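Local atomic coordinates of N-acetylneuraminic acid (Sialic acid) synthetase (Leptospira borgpetersenii serovar Hardjo-bovis, PDB entry 6NCS), a protein that binds a manganese ion and probably makes sialic acid or its 9-phosphate from phosphoenolpyruvate and N-acetylmannosamine or its 6-phosphate. Residues V26-E31 and A253-E258; L40-R45 and Y232-T237. One frame throughout, in Å; residues are numbered along the deposited sequence.

Contact 1 of 2, residues V26-E31 and A253-E258; sequences VFIIAE and AKLVTE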
loop_
_atom_site.group_PDB
_atom_site.type_symbol
_atom_site.label_atom_id
_atom_site.label_comp_id
_atom_site.label_asym_id
_atom_site.label_seq_id
_atom_site.Cartn_x
_atom_site.Cartn_y
_atom_site.Cartn_z
ATOM N N VAL A 26 7.495 6.437 10.008
ATOM C CA VAL A 26 6.118 6.900 10.117
ATOM C C VAL A 26 5.898 7.497 11.493
ATOM O O VAL A 26 6.213 6.874 12.512
ATOM C CB VAL A 26 5.147 5.741 9.865
ATOM C CG1 VAL A 26 3.695 6.220 10.016
ATOM C CG2 VAL A 26 5.386 5.155 8.491
ATOM N N PHE A 27 5.341 8.702 11.525
ATOM C CA PHE A 27 5.034 9.414 12.758
ATOM C C PHE A 27 3.647 8.988 13.223
ATOM O O PHE A 27 2.666 9.187 12.499
ATOM C CB PHE A 27 5.098 10.915 12.476
ATOM C CG PHE A 27 5.010 11.776 13.685
ATOM C CD1 PHE A 27 6.128 11.985 14.483
ATOM C CD2 PHE A 27 3.828 12.436 13.995
ATOM C CE1 PHE A 27 6.053 12.813 15.595
ATOM C CE2 PHE A 27 3.743 13.271 15.111
ATOM C CZ PHE A 27 4.854 13.454 15.908
ATOM N N ILE A 28 3.556 8.381 14.408
ATOM C CA ILE A 28 2.298 7.787 14.884
ATOM C C ILE A 28 1.730 8.624 16.025
ATOM O O ILE A 28 2.401 8.835 17.044
ATOM C CB ILE A 28 2.501 6.328 15.315
ATOM C CG1 ILE A 28 2.915 5.495 14.095
ATOM C CG2 ILE A 28 1.186 5.756 15.888
ATOM C CD1 ILE A 28 3.322 4.082 14.414
ATOM N N ILE A 29 0.481 9.066 15.860
ATOM C CA ILE A 29 -0.212 9.947 16.797
ATOM C C ILE A 29 -1.323 9.148 17.453
ATOM O O ILE A 29 -2.192 8.613 16.759
ATOM C CB ILE A 29 -0.808 11.175 16.088
ATOM C CG1 ILE A 29 0.287 12.052 15.470
ATOM C CG2 ILE A 29 -1.669 12.005 17.070
ATOM C CD1 ILE A 29 -0.232 12.854 14.252
ATOM N N ALA A 30 -1.318 9.098 18.785
ATOM C CA ALA A 30 -2.418 8.539 19.557
ATOM C C ALA A 30 -3.405 9.665 19.841
ATOM O O ALA A 30 -3.063 10.621 20.530
ATOM C CB ALA A 30 -1.887 7.925 20.853
ATOM N N GLU A 31 -4.618 9.578 19.281
ATOM C CA GLU A 31 -5.619 10.630 19.471
ATOM C C GLU A 31 -6.392 10.296 20.742
ATOM O O GLU A 31 -7.293 9.458 20.733
ATOM C CB GLU A 31 -6.521 10.751 18.238
ATOM C CG GLU A 31 -7.929 11.344 18.462
ATOM C CD GLU A 31 -7.941 12.833 18.771
ATOM O OE1 GLU A 31 -8.804 13.547 18.209
ATOM O OE2 GLU A 31 -7.104 13.291 19.578
ATOM N N ALA A 253 0.435 -0.383 20.566
ATOM C CA ALA A 253 1.801 -0.889 20.479
ATOM C C ALA A 253 1.972 -1.771 19.250
ATOM O O ALA A 253 3.015 -1.734 18.588
ATOM C CB ALA A 253 2.155 -1.663 21.745
ATOM N N LYS A 254 0.959 -2.580 18.937
ATOM C CA LYS A 254 1.014 -3.391 17.723
ATOM C C LYS A 254 0.980 -2.522 16.473
ATOM O O LYS A 254 1.657 -2.830 15.483
ATOM C CB LYS A 254 -0.143 -4.396 17.722
ATOM C CG LYS A 254 -0.139 -5.376 16.580
ATOM C CD LYS A 254 1.062 -6.301 16.694
ATOM C CE LYS A 254 0.674 -7.749 16.477
ATOM N NZ LYS A 254 1.836 -8.643 16.740
ATOM N N LEU A 255 0.198 -1.433 16.493
ATOM C CA LEU A 255 0.207 -0.495 15.372
ATOM C C LEU A 255 1.605 0.044 15.140
ATOM O O LEU A 255 2.068 0.126 13.997
ATOM C CB LEU A 255 -0.769 0.657 15.634
ATOM C CG LEU A 255 -0.836 1.793 14.607
ATOM C CD1 LEU A 255 -1.278 1.302 13.215
ATOM C CD2 LEU A 255 -1.789 2.875 15.118
ATOM N N VAL A 256 2.304 0.399 16.216
ATOM C CA VAL A 256 3.656 0.934 16.083
ATOM C C VAL A 256 4.591 -0.111 15.482
ATOM O O VAL A 256 5.345 0.176 14.543
ATOM C CB VAL A 256 4.168 1.440 17.445
ATOM C CG1 VAL A 256 5.658 1.755 17.374
ATOM C CG2 VAL A 256 3.366 2.690 17.881
ATOM N N THR A 257 4.590 -1.332 16.032
ATOM C CA THR A 257 5.586 -2.301 15.567
ATOM C C THR A 257 5.232 -2.830 14.186
ATOM O O THR A 257 6.128 -3.138 13.385
ATOM C CB THR A 257 5.756 -3.470 16.554
ATOM O OG1 THR A 257 4.522 -4.175 16.719
ATOM C CG2 THR A 257 6.236 -2.965 17.912
ATOM N N GLU A 258 3.941 -2.941 13.884
ATOM C CA GLU A 258 3.563 -3.398 12.554
ATOM C C GLU A 258 3.819 -2.320 11.510
ATOM O O GLU A 258 4.188 -2.636 10.376
ATOM C CB GLU A 258 2.103 -3.843 12.546
ATOM C CG GLU A 258 1.895 -5.212 13.224
ATOM C CD GLU A 258 2.493 -6.365 12.417
ATOM O OE1 GLU A 258 1.809 -6.887 11.511
ATOM O OE2 GLU A 258 3.646 -6.754 12.695
#

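Contact 2 of 2, residues L40-R45 and Y232-T237; sequences LNLALR and YTVDRT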
loop_
_atom_site.group_PDB
_atom_site.type_symbol
_atom_site.label_atom_id
_atom_site.label_comp_id
_atom_site.label_asym_id
_atom_site.label_seq_id
_atom_site.Cartn_x
_atom_site.Cartn_y
_atom_site.Cartn_z
ATOM N N LEU A 40 -8.678 14.233 34.738
ATOM C CA LEU A 40 -7.279 14.593 34.518
ATOM C C LEU A 40 -6.351 13.420 34.803
ATOM O O LEU A 40 -5.384 13.197 34.067
ATOM C CB LEU A 40 -6.895 15.796 35.378
ATOM C CG LEU A 40 -5.461 16.313 35.223
ATOM C CD1 LEU A 40 -5.168 16.653 33.786
ATOM C CD2 LEU A 40 -5.257 17.540 36.109
ATOM N N ASN A 41 -6.610 12.675 35.881
ATOM C CA ASN A 41 -5.766 11.522 36.189
ATOM C C ASN A 41 -5.845 10.467 35.103
ATOM O O ASN A 41 -4.854 9.778 34.835
ATOM C CB ASN A 41 -6.157 10.923 37.536
ATOM C CG ASN A 41 -5.756 11.804 38.682
ATOM O OD1 ASN A 41 -4.893 12.667 38.525
ATOM N ND2 ASN A 41 -6.379 11.610 39.841
ATOM N N LEU A 42 -7.007 10.324 34.467
ATOM C CA LEU A 42 -7.118 9.372 33.370
ATOM C C LEU A 42 -6.323 9.844 32.163
ATOM O O LEU A 42 -5.651 9.042 31.499
ATOM C CB LEU A 42 -8.590 9.155 33.009
ATOM C CG LEU A 42 -8.876 8.140 31.902
ATOM C CD1 LEU A 42 -8.181 6.809 32.185
ATOM C CD2 LEU A 42 -10.392 7.932 31.761
ATOM N N ALA A 43 -6.376 11.146 31.870
ATOM C CA ALA A 43 -5.582 11.685 30.771
ATOM C C ALA A 43 -4.091 11.487 31.020
ATOM O O ALA A 43 -3.343 11.172 30.093
ATOM C CB ALA A 43 -5.902 13.170 30.568
ATOM N N LEU A 44 -3.642 11.670 32.268
ATOM C CA LEU A 44 -2.239 11.428 32.593
ATOM C C LEU A 44 -1.877 9.961 32.396
ATOM O O LEU A 44 -0.804 9.640 31.865
ATOM C CB LEU A 44 -1.952 11.870 34.034
ATOM C CG LEU A 44 -1.998 13.375 34.272
ATOM C CD1 LEU A 44 -1.997 13.695 35.770
ATOM C CD2 LEU A 44 -0.829 14.058 33.592
ATOM N N ARG A 45 -2.771 9.057 32.807
ATOM C CA ARG A 45 -2.560 7.634 32.572
ATOM C C ARG A 45 -2.491 7.325 31.084
ATOM O O ARG A 45 -1.706 6.471 30.653
ATOM C CB ARG A 45 -3.682 6.823 33.227
ATOM C CG ARG A 45 -3.636 5.345 32.913
ATOM C CD ARG A 45 -4.788 4.601 33.569
ATOM N NE ARG A 45 -4.838 3.214 33.126
ATOM C CZ ARG A 45 -5.899 2.429 33.252
ATOM N NH1 ARG A 45 -7.012 2.900 33.809
ATOM N NH2 ARG A 45 -5.846 1.176 32.818
ATOM N N TYR A 232 -7.584 6.628 20.572
ATOM C CA TYR A 232 -6.850 5.897 21.590
ATOM C C TYR A 232 -7.581 5.978 22.923
ATOM O O TYR A 232 -8.135 7.022 23.284
ATOM C CB TYR A 232 -5.419 6.461 21.669
ATOM C CG TYR A 232 -4.656 6.114 22.918
ATOM C CD1 TYR A 232 -4.357 4.792 23.230
ATOM C CD2 TYR A 232 -4.203 7.110 23.774
ATOM C CE1 TYR A 232 -3.657 4.475 24.380
ATOM C CE2 TYR A 232 -3.487 6.798 24.919
ATOM C CZ TYR A 232 -3.221 5.480 25.216
ATOM O OH TYR A 232 -2.517 5.166 26.355
ATOM N N THR A 233 -7.614 4.849 23.627
ATOM C CA THR A 233 -8.225 4.736 24.945
ATOM C C THR A 233 -7.365 3.793 25.770
ATOM O O THR A 233 -6.725 2.893 25.222
ATOM C CB THR A 233 -9.668 4.201 24.865
ATOM O OG1 THR A 233 -10.221 4.081 26.182
ATOM C CG2 THR A 233 -9.712 2.829 24.183
ATOM N N VAL A 234 -7.335 3.994 27.092
ATOM C CA VAL A 234 -6.660 2.985 27.903
ATOM C C VAL A 234 -7.546 1.783 28.179
ATOM O O VAL A 234 -7.031 0.736 28.587
ATOM C CB VAL A 234 -6.128 3.522 29.243
ATOM C CG1 VAL A 234 -5.052 4.579 29.001
ATOM C CG2 VAL A 234 -7.258 4.029 30.117
ATOM N N ASP A 235 -8.856 1.888 27.933
ATOM C CA ASP A 235 -9.786 0.818 28.278
ATOM C C ASP A 235 -11.143 1.064 27.629
ATOM O O ASP A 235 -11.875 1.966 28.045
ATOM C CB ASP A 235 -9.911 0.733 29.802
ATOM C CG ASP A 235 -10.713 -0.473 30.278
ATOM O OD1 ASP A 235 -11.241 -1.246 29.447
ATOM O OD2 ASP A 235 -10.811 -0.636 31.510
ATOM N N ARG A 236 -11.490 0.281 26.601
ATOM C CA ARG A 236 -12.794 0.453 25.969
ATOM C C ARG A 236 -13.937 0.160 26.934
ATOM O O ARG A 236 -15.031 0.714 26.778
ATOM C CB ARG A 236 -12.923 -0.436 24.727
ATOM C CG ARG A 236 -12.259 0.143 23.477
ATOM C CD ARG A 236 -12.670 -0.609 22.211
ATOM N NE ARG A 236 -12.123 -1.958 22.190
ATOM C CZ ARG A 236 -10.899 -2.264 21.763
ATOM N NH1 ARG A 236 -10.085 -1.317 21.312
ATOM N NH2 ARG A 236 -10.487 -3.526 21.786
ATOM N N THR A 237 -13.712 -0.695 27.938
ATOM C CA THR A 237 -14.802 -1.049 28.844
ATOM C C THR A 237 -15.296 0.138 29.656
ATOM O O THR A 237 -16.405 0.078 30.198
ATOM C CB THR A 237 -14.387 -2.174 29.800
ATOM O OG1 THR A 237 -13.457 -1.674 30.766
ATOM C CG2 THR A 237 -13.755 -3.323 29.037
HETATM O O HOH W 1 -4.592 0.170 30.170
#

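Contact 1 of 2, residues V26-E31 and A253-E258
Ile28, Val256 and Leu255 carry this contact, with Ile28 giving up the most surface: its side chain leaves strand 27-33 and reaches the flank of helix 249-266. The methyl at its tip, CD1, settles against the helix backbone at Val256, 3.6 Å from Val256 CA. Beside this lies the main meeting of side chains, Ile28 CD1 with Val256 CG2 at 3.7 Å. The Ile28 chain is stretched out to get there: CD1 stands anti to CA (chi2 172°), which carries the tip straight away from the strand. Val256 meets this tip with CG2, its branch beside the backbone N, and the two side chains cross at a slant. Ile28 CG2, the other branch, faces Leu255 more loosely, 4.2 Å from Leu255 CD2. CD1 thus lies chiefly on Val256, and CG2 is turned to Leu255. A beta-branched residue suits an extended strand, while compact Val256 lets the isoleucine tip come close to the helix backbone.

Strand 27-33 runs between strands 57-62 and 227-231, and Ile28 points out to the helical layer while the next residue, Ile29, turns away from this helix. Leu255 also packs on Lys230, Pro217 and Leu218 and, being long and apolar, joins helices 249-266 and 215-222 to the strand layer. The order of elements is that of a TIM barrel: the first barrel strand is backed by the helix that follows the last one, which closes the circle of helices around the barrel.

No hydrogen bond links the two segments. The backbone of the strand is tied instead to neighbouring strands, as in the pairing of Ile28 with Ala57, and the strand-to-helix grip therefore rests on van der Waals contact between buried hydrocarbon groups.

Contact 2 of 2, residues L40-R45 and Y232-T237
Asp235 OD1, in the loop whose Val234 packs against Leu42 and Arg45, is gripped twice by Thr237. The hydroxyl OG1 of Thr237 donates to Asp235 OD1 at 2.6 Å, and Thr237 N donates to the same oxygen at 2.9 Å. Both donors come from one face of the carboxylate, well out of its plane. The backbone bond closes an Asx turn, and just before it Asp235 N donates almost straight to Thr233 OG1 (3.1 Å), making an ST turn. Short polar side chains suit these places because they can fold back on their own backbone and stiffen the loop.

Val234, the middle residue of the ST turn, faces helix 40-52. With chi1 at -64°, CG1 stands anti to the carbonyl carbon, and CG2 takes the crowded position between it and the backbone N, where it does most of the touching. Leu42, whose branched apolar end reaches across from the helix, meets Val234 CG2 with its CD1 at 3.6 Å. The same methyl lies over the centre of the Arg45 guanidinium, 3.8 Å from Arg45 CZ. The long, extended arginine can cover the valine while its NE makes a salt bridge with Glu49. A water joins Val234 O to Arg45 NH2, the latter bond weak.

In this TIM barrel the loop after the last strand, 227-231, thus docks on the helix following the first, 27-33.

How the contacts relate
Contact 1 is wholly buried, whereas contact 2 lies farther from the centre of the chain and is only partly buried, its centre about 17 Å from that of contact 1. Both join the beginning of the barrel to its end. Strand 27-33 and helix 40-52 follow one another, and each meets a part of the chain that comes after strand 227-231. Contact 2 is nested within the loop that contact 1 closes, and the two touch directly where Ala30 CB packs on Tyr232 CD2 (3.8 Å). Inside, aliphatic groups suffice; nearer the solvent, an arginine face and a water-mediated link join in, while polar turns shape the loop from within.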